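Local coordinates for protein adhesin LabA (Helicobacter pylori, PDB 6GMM) that probably binds LacdiNAc-containing glycans of the gastric mucosa, acting as a lectin-like adhesin for the bacterium, at residues 62-67 with 246-251; 252-257 with 301-306. All coordinates share one frame; numbering follows the deposited sequence.

Both contacts are made by helix 239-264, which meets helix 57-76 in contact 1 and, just further along, helix 287-311 in contact 2. Their centres are 9 Å apart, and residues 246-251 run straight on into residues 252-257. The two sites touch directly: Asn251 OD1 of the first lies 2.8 Å from Arg303 NH2 of the second, a probable hydrogen bond, while Val62 CG2 packs 3.8 Å from Val256 CG2. Contact 1 is fully buried, whereas contact 2 is only partly so. Neither contains a bound glycan; they join helices in the middle of the exodomain, close to the centre of the chain.

Contact 1 of 2, residues 62-67 with 246-251; sequences VLLALN and QDMIKN
In the helical bundle of the adhesin exodomain, helix 57-76 packs roughly antiparallel against helix 239-264, and Leu64 and Ala65 of the first meet Met248 and Ile249 of the second. The axes of segments 62-67 and 246-251 approach to 9.0 Å at a signed crossing angle of -147°. The helices come together over a small residue: the CA atoms of Ala65 and Ile249 are 5.5 Å apart, because Ala65 presents a lone methyl group to the other backbone. Its CB sits 4.1 Å from Met248 O, lying against the peptide link from Met248 to Ile249. On the Ile249 side the same methyl meets CG1 of that residue at 4.4 Å, a looser touch.

Met248 supplies the reach on the other flank. Its CB points toward helix 57-76, and the chain continues extended through SD before bending at chi3 (76°), a turn that carries the terminal CE onto Leu64. Leu64 has its CG anti to the backbone N (chi1 -169°), which sets the branch point of the side chain beside the incoming methyl. The two side chains cross at a slant, and Met248 CE stands 3.4 Å from Leu64 CG, tighter than usual for two carbons.

All four touching residues are buried, and what joins the two segments is apolar packing. Other helices pack around the pair: Phe311 on helix 287-311 touches both Leu64 and Met248, Val358 on helix 354-366 lies against Leu64, and helix 188-205 adds Leu192 on Ala65 and Ile199 on Ile249. The Met248 methyl also lies along the backbone of helix 57-76, with CE 3.6 Å from Leu64 O and 3.8 Å from Ala65 N.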
ATOM      1  N   VAL A  62      -6.974   0.924  -1.511  1.00 18.55           N
ATOM      2  CA  VAL A  62      -7.665   2.181  -1.784  1.00 17.28           C
ATOM      3  C   VAL A  62      -8.971   2.132  -1.045  1.00 22.71           C
ATOM      4  O   VAL A  62      -9.200   2.976  -0.187  1.00 21.48           O
ATOM      5  CB  VAL A  62      -7.899   2.389  -3.302  1.00 20.53           C
ATOM      6  CG1 VAL A  62      -8.751   3.637  -3.572  1.00 20.05           C
ATOM      7  CG2 VAL A  62      -6.586   2.461  -4.061  1.00 19.71           C
ATOM      8  N   LEU A  63      -9.806   1.108  -1.335  1.00 21.01           N
ATOM      9  CA  LEU A  63     -11.113   0.907  -0.703  1.00 21.17           C
ATOM     10  C   LEU A  63     -11.088   1.063   0.820  1.00 24.56           C
ATOM     11  O   LEU A  63     -11.930   1.771   1.363  1.00 25.48           O
ATOM     12  CB  LEU A  63     -11.657  -0.478  -1.091  1.00 22.56           C
ATOM     13  CG  LEU A  63     -12.810  -0.477  -2.106  1.00 29.04           C
ATOM     14  CD1 LEU A  63     -12.440   0.290  -3.389  1.00 29.37           C
ATOM     15  CD2 LEU A  63     -13.247  -1.915  -2.434  1.00 31.30           C
ATOM     16  N   LEU A  64     -10.116   0.458   1.507  1.00 19.77           N
ATOM     17  CA  LEU A  64     -10.073   0.599   2.971  1.00 18.70           C
ATOM     18  C   LEU A  64      -9.758   2.001   3.379  1.00 20.56           C
ATOM     19  O   LEU A  64     -10.373   2.470   4.312  1.00 22.50           O
ATOM     20  CB  LEU A  64      -9.075  -0.387   3.626  1.00 18.59           C
ATOM     21  CG  LEU A  64      -9.147  -0.514   5.169  1.00 20.53           C
ATOM     22  CD1 LEU A  64     -10.527  -0.869   5.631  1.00 19.93           C
ATOM     23  CD2 LEU A  64      -8.101  -1.526   5.690  1.00 21.58           C
ATOM     24  N   ALA A  65      -8.830   2.687   2.699  1.00 17.11           N
ATOM     25  CA  ALA A  65      -8.528   4.085   3.040  1.00 16.90           C
ATOM     26  C   ALA A  65      -9.775   4.941   2.882  1.00 22.61           C
ATOM     27  O   ALA A  65     -10.063   5.726   3.782  1.00 23.74           O
ATOM     28  CB  ALA A  65      -7.396   4.633   2.169  1.00 16.82           C
ATOM     29  N   LEU A  66     -10.572   4.731   1.802  1.00 19.40           N
ATOM     30  CA  LEU A  66     -11.793   5.543   1.568  1.00 18.62           C
ATOM     31  C   LEU A  66     -12.886   5.281   2.615  1.00 24.05           C
ATOM     32  O   LEU A  66     -13.344   6.220   3.282  1.00 26.66           O
ATOM     33  CB  LEU A  66     -12.323   5.352   0.130  1.00 17.91           C
ATOM     34  CG  LEU A  66     -11.342   5.633  -1.012  1.00 19.66           C
ATOM     35  CD1 LEU A  66     -11.963   5.320  -2.340  1.00 19.21           C
ATOM     36  CD2 LEU A  66     -10.815   7.071  -0.988  1.00 21.68           C
ATOM     37  N   ASN A  67     -13.263   4.003   2.799  1.00 19.47           N
ATOM     38  CA  ASN A  67     -14.243   3.584   3.800  1.00 18.60           C
ATOM     39  C   ASN A  67     -13.787   4.022   5.181  1.00 20.33           C
ATOM     40  O   ASN A  67     -14.606   4.428   5.996  1.00 20.76           O
ATOM     41  CB  ASN A  67     -14.410   2.073   3.779  1.00 18.34           C
ATOM     42  CG  ASN A  67     -15.170   1.565   2.579  1.00 39.30           C
ATOM     43  OD1 ASN A  67     -16.146   2.165   2.126  1.00 28.33           O
ATOM     44  ND2 ASN A  67     -14.744   0.439   2.037  1.00 27.83           N
ATOM     45  N   GLN A 246      -4.592   8.798   8.258  1.00 19.12           N
ATOM     46  CA  GLN A 246      -3.697   9.650   7.457  1.00 19.71           C
ATOM     47  C   GLN A 246      -2.625   8.838   6.779  1.00 24.56           C
ATOM     48  O   GLN A 246      -2.390   9.031   5.582  1.00 26.90           O
ATOM     49  CB  GLN A 246      -3.058  10.754   8.313  1.00 21.45           C
ATOM     50  CG  GLN A 246      -4.081  11.829   8.744  1.00 20.93           C
ATOM     51  CD  GLN A 246      -4.368  12.872   7.684  1.00 41.44           C
ATOM     52  OE1 GLN A 246      -4.182  14.075   7.934  1.00 32.01           O
ATOM     53  NE2 GLN A 246      -4.924  12.459   6.509  1.00 29.49           N
ATOM     54  N   ASP A 247      -2.013   7.886   7.517  1.00 19.85           N
ATOM     55  CA  ASP A 247      -0.959   7.003   6.995  1.00 18.84           C
ATOM     56  C   ASP A 247      -1.563   6.015   5.966  1.00 24.26           C
ATOM     57  O   ASP A 247      -0.925   5.706   4.959  1.00 24.10           O
ATOM     58  CB  ASP A 247      -0.339   6.247   8.163  1.00 21.01           C
ATOM     59  CG  ASP A 247       0.532   7.080   9.092  1.00 32.54           C
ATOM     60  OD1 ASP A 247       1.169   8.059   8.607  1.00 31.25           O
ATOM     61  OD2 ASP A 247       0.692   6.679  10.268  1.00 39.10           O
ATOM     62  N   MET A 248      -2.813   5.544   6.208  1.00 21.22           N
ATOM     63  CA  MET A 248      -3.534   4.650   5.298  1.00 20.62           C
ATOM     64  C   MET A 248      -3.684   5.350   3.931  1.00 24.61           C
ATOM     65  O   MET A 248      -3.390   4.764   2.899  1.00 23.54           O
ATOM     66  CB  MET A 248      -4.921   4.342   5.860  1.00 22.34           C
ATOM     67  CG  MET A 248      -4.942   3.199   6.837  1.00 27.07           C
ATOM     68  SD  MET A 248      -6.592   2.955   7.525  1.00 32.13           S
ATOM     69  CE  MET A 248      -7.358   2.172   6.178  1.00 29.71           C
ATOM     70  N   ILE A 249      -4.078   6.625   3.948  1.00 21.67           N
ATOM     71  CA  ILE A 249      -4.243   7.457   2.751  1.00 20.67           C
ATOM     72  C   ILE A 249      -2.874   7.644   2.046  1.00 24.49           C
ATOM     73  O   ILE A 249      -2.789   7.511   0.817  1.00 21.78           O
ATOM     74  CB  ILE A 249      -4.875   8.816   3.187  1.00 22.79           C
ATOM     75  CG1 ILE A 249      -6.366   8.639   3.551  1.00 21.70           C
ATOM     76  CG2 ILE A 249      -4.661   9.930   2.130  1.00 22.75           C
ATOM     77  CD1 ILE A 249      -6.985   9.807   4.462  1.00 19.51           C
ATOM     78  N   LYS A 250      -1.821   7.964   2.844  1.00 22.29           N
ATOM     79  CA  LYS A 250      -0.483   8.222   2.342  1.00 23.04           C
ATOM     80  C   LYS A 250       0.084   6.982   1.626  1.00 24.98           C
ATOM     81  O   LYS A 250       0.509   7.077   0.471  1.00 24.43           O
ATOM     82  CB  LYS A 250       0.421   8.779   3.464  1.00 28.06           C
ATOM     83  CG  LYS A 250       1.920   8.612   3.204  1.00 53.94           C
ATOM     84  CD  LYS A 250       2.781   9.352   4.231  1.00 74.80           C
ATOM     85  CE  LYS A 250       4.267   9.167   3.982  1.00 91.99           C
ATOM     86  NZ  LYS A 250       5.087  10.219   4.650  1.00102.14           N
ATOM     87  N   ASN A 251      -0.013   5.816   2.273  1.00 20.49           N
ATOM     88  CA  ASN A 251       0.433   4.537   1.722  1.00 19.46           C
ATOM     89  C   ASN A 251      -0.383   4.102   0.489  1.00 23.88           C
ATOM     90  O   ASN A 251       0.211   3.795  -0.532  1.00 24.43           O
ATOM     91  CB  ASN A 251       0.470   3.462   2.810  1.00 20.49           C
ATOM     92  CG  ASN A 251       1.674   3.572   3.731  1.00 37.27           C
ATOM     93  OD1 ASN A 251       2.818   3.606   3.290  1.00 34.97           O
ATOM     94  ND2 ASN A 251       1.456   3.605   5.038  1.00 21.59           N
TER

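Contact 2 of 2, residues 252-257 with 301-306; sequences AAIAVE and LNRAQA
Apolar contact between Ile254 and Arg303 accounts for most of this interface, with Ala255 adding a methyl beside it. The aliphatic part of the arginine lies across the branched side chain: Arg303 CG is 3.8 Å from Ile254 CG2, and Arg303 CD comes about as near to the same methyl. Closer to the backbones, Ala255 CB meets Arg303 CB at 4.0 Å. Here the two segments' backbones are nearest, with Ala255 CA 5.8 Å from Arg303 CA.

The second kind of contact is made over the flat guanidinium. Arg303 bends at chi2 (-56°), folding its far end over Ile254 rather than reaching straight out from its helix. Ile254 answers with an extended branch, chi2 at -180°, which places CD1 over the centre of one guanidinium face, 3.4 Å above its plane. The other methyl serves the near end of the group, Ile254 CG2 standing 3.5 Å from Arg303 NE. On the opposite face, Asn302 OD1 lies above the plane but displaced toward the rim, so a methyl covers the centre of one face while an amide oxygen sits over the margin of the other.

These residues belong to helices 239-264 and 287-311, consecutive helices of the bundle that run in roughly opposite directions side by side. Beyond the pair, Ala304 packs on Pro57 and Ala61 of helix 57-76, while Leu301 reaches Ala372 and Ile375 of helix 369-386.

Polar bonds grip the arginine from both helices. Glu299 OE2, one turn earlier on the same helix, forms a salt bridge to Arg303 NE and would partly offset the charge, and Asn251 OD1 on helix 239-264 hydrogen-bonds to Arg303 NH2.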
ATOM      1  N   ALA A 252      -1.717   4.117   0.547  1.00 20.99           N
ATOM      2  CA  ALA A 252      -2.545   3.761  -0.633  1.00 21.46           C
ATOM      3  C   ALA A 252      -2.281   4.729  -1.835  1.00 24.48           C
ATOM      4  O   ALA A 252      -2.429   4.315  -2.981  1.00 22.54           O
ATOM      5  CB  ALA A 252      -4.028   3.799  -0.271  1.00 22.54           C
ATOM      6  N   ALA A 253      -1.936   6.014  -1.560  1.00 20.13           N
ATOM      7  CA  ALA A 253      -1.646   7.008  -2.606  1.00 19.91           C
ATOM      8  C   ALA A 253      -0.337   6.643  -3.287  1.00 21.98           C
ATOM      9  O   ALA A 253      -0.234   6.747  -4.512  1.00 21.05           O
ATOM     10  CB  ALA A 253      -1.563   8.414  -2.021  1.00 20.41           C
ATOM     11  N   ILE A 254       0.636   6.136  -2.500  1.00 18.40           N
ATOM     12  CA  ILE A 254       1.924   5.669  -3.044  1.00 17.54           C
ATOM     13  C   ILE A 254       1.641   4.487  -4.011  1.00 20.25           C
ATOM     14  O   ILE A 254       2.125   4.510  -5.146  1.00 19.62           O
ATOM     15  CB  ILE A 254       2.990   5.364  -1.943  1.00 19.18           C
ATOM     16  CG1 ILE A 254       3.371   6.668  -1.178  1.00 20.22           C
ATOM     17  CG2 ILE A 254       4.265   4.722  -2.568  1.00 20.02           C
ATOM     18  CD1 ILE A 254       4.520   6.516   0.045  1.00 17.39           C
ATOM     19  N   ALA A 255       0.757   3.543  -3.608  1.00 16.39           N
ATOM     20  CA  ALA A 255       0.390   2.383  -4.444  1.00 16.34           C
ATOM     21  C   ALA A 255      -0.238   2.816  -5.775  1.00 20.44           C
ATOM     22  O   ALA A 255      -0.053   2.147  -6.777  1.00 20.38           O
ATOM     23  CB  ALA A 255      -0.575   1.477  -3.688  1.00 16.27           C
ATOM     24  N   VAL A 256      -0.997   3.935  -5.766  1.00 19.80           N
ATOM     25  CA  VAL A 256      -1.738   4.494  -6.905  1.00 19.25           C
ATOM     26  C   VAL A 256      -0.760   5.126  -7.890  1.00 26.19           C
ATOM     27  O   VAL A 256      -0.961   4.961  -9.089  1.00 27.74           O
ATOM     28  CB  VAL A 256      -2.878   5.450  -6.423  1.00 21.61           C
ATOM     29  CG1 VAL A 256      -3.530   6.180  -7.597  1.00 21.19           C
ATOM     30  CG2 VAL A 256      -3.935   4.672  -5.651  1.00 20.79           C
ATOM     31  N   GLU A 257       0.313   5.803  -7.396  1.00 24.04           N
ATOM     32  CA  GLU A 257       1.376   6.394  -8.231  1.00 25.50           C
ATOM     33  C   GLU A 257       2.160   5.275  -8.954  1.00 29.27           C
ATOM     34  O   GLU A 257       2.438   5.375 -10.154  1.00 27.12           O
ATOM     35  CB  GLU A 257       2.385   7.188  -7.364  1.00 27.39           C
ATOM     36  CG  GLU A 257       2.121   8.684  -7.268  1.00 38.58           C
ATOM     37  CD  GLU A 257       2.233   9.456  -8.574  1.00 58.31           C
ATOM     38  OE1 GLU A 257       3.369   9.682  -9.055  1.00 47.37           O
ATOM     39  OE2 GLU A 257       1.176   9.874  -9.095  1.00 51.35           O
ATOM     40  N   LEU A 301       2.621  -3.873  -3.393  1.00 17.15           N
ATOM     41  CA  LEU A 301       2.441  -4.888  -2.360  1.00 17.49           C
ATOM     42  C   LEU A 301       2.905  -4.409  -0.970  1.00 21.20           C
ATOM     43  O   LEU A 301       2.181  -4.601   0.024  1.00 19.81           O
ATOM     44  CB  LEU A 301       3.134  -6.194  -2.789  1.00 17.81           C
ATOM     45  CG  LEU A 301       2.453  -6.874  -3.994  1.00 22.63           C
ATOM     46  CD1 LEU A 301       3.163  -8.170  -4.403  1.00 23.59           C
ATOM     47  CD2 LEU A 301       0.947  -7.079  -3.747  1.00 25.58           C
ATOM     48  N   ASN A 302       4.063  -3.705  -0.917  1.00 17.63           N
ATOM     49  CA  ASN A 302       4.609  -3.163   0.336  1.00 17.68           C
ATOM     50  C   ASN A 302       3.548  -2.237   0.922  1.00 22.71           C
ATOM     51  O   ASN A 302       3.136  -2.433   2.073  1.00 24.21           O
ATOM     52  CB  ASN A 302       5.914  -2.374   0.070  1.00 18.54           C
ATOM     53  CG  ASN A 302       6.465  -1.595   1.250  1.00 59.21           C
ATOM     54  OD1 ASN A 302       6.082  -0.446   1.517  1.00 59.25           O
ATOM     55  ND2 ASN A 302       7.405  -2.190   1.961  1.00 54.73           N
ATOM     56  N   ARG A 303       3.067  -1.285   0.093  1.00 18.03           N
ATOM     57  CA  ARG A 303       2.063  -0.289   0.474  1.00 18.28           C
ATOM     58  C   ARG A 303       0.722  -0.883   0.884  1.00 19.95           C
ATOM     59  O   ARG A 303       0.212  -0.480   1.925  1.00 19.43           O
ATOM     60  CB  ARG A 303       1.904   0.773  -0.623  1.00 16.72           C
ATOM     61  CG  ARG A 303       3.212   1.525  -0.899  1.00 16.58           C
ATOM     62  CD  ARG A 303       3.792   2.169   0.348  1.00 22.30           C
ATOM     63  NE  ARG A 303       5.167   2.602   0.110  1.00 34.39           N
ATOM     64  CZ  ARG A 303       5.868   3.381   0.925  1.00 47.28           C
ATOM     65  NH1 ARG A 303       7.107   3.735   0.611  1.00 32.26           N
ATOM     66  NH2 ARG A 303       5.324   3.839   2.048  1.00 35.55           N
ATOM     67  N   ALA A 304       0.165  -1.855   0.117  1.00 17.42           N
ATOM     68  CA  ALA A 304      -1.117  -2.512   0.477  1.00 17.21           C
ATOM     69  C   ALA A 304      -0.982  -3.156   1.871  1.00 20.70           C
ATOM     70  O   ALA A 304      -1.835  -2.972   2.719  1.00 20.88           O
ATOM     71  CB  ALA A 304      -1.486  -3.571  -0.550  1.00 17.90           C
ATOM     72  N   GLN A 305       0.090  -3.874   2.125  1.00 18.84           N
ATOM     73  CA  GLN A 305       0.335  -4.454   3.451  1.00 19.04           C
ATOM     74  C   GLN A 305       0.473  -3.348   4.536  1.00 21.39           C
ATOM     75  O   GLN A 305      -0.060  -3.519   5.641  1.00 21.48           O
ATOM     76  CB  GLN A 305       1.591  -5.375   3.416  1.00 20.21           C
ATOM     77  CG  GLN A 305       1.896  -6.091   4.748  1.00 32.73           C
ATOM     78  CD  GLN A 305       0.769  -6.925   5.337  1.00 45.12           C
ATOM     79  OE1 GLN A 305      -0.110  -7.451   4.639  1.00 34.57           O
ATOM     80  NE2 GLN A 305       0.824  -7.128   6.645  1.00 37.94           N
ATOM     81  N   ALA A 306       1.144  -2.202   4.216  1.00 17.23           N
ATOM     82  CA  ALA A 306       1.328  -1.121   5.200  1.00 17.18           C
ATOM     83  C   ALA A 306      -0.003  -0.500   5.597  1.00 19.79           C
ATOM     84  O   ALA A 306      -0.176  -0.050   6.742  1.00 17.59           O
ATOM     85  CB  ALA A 306       2.264  -0.062   4.661  1.00 17.21           C
TER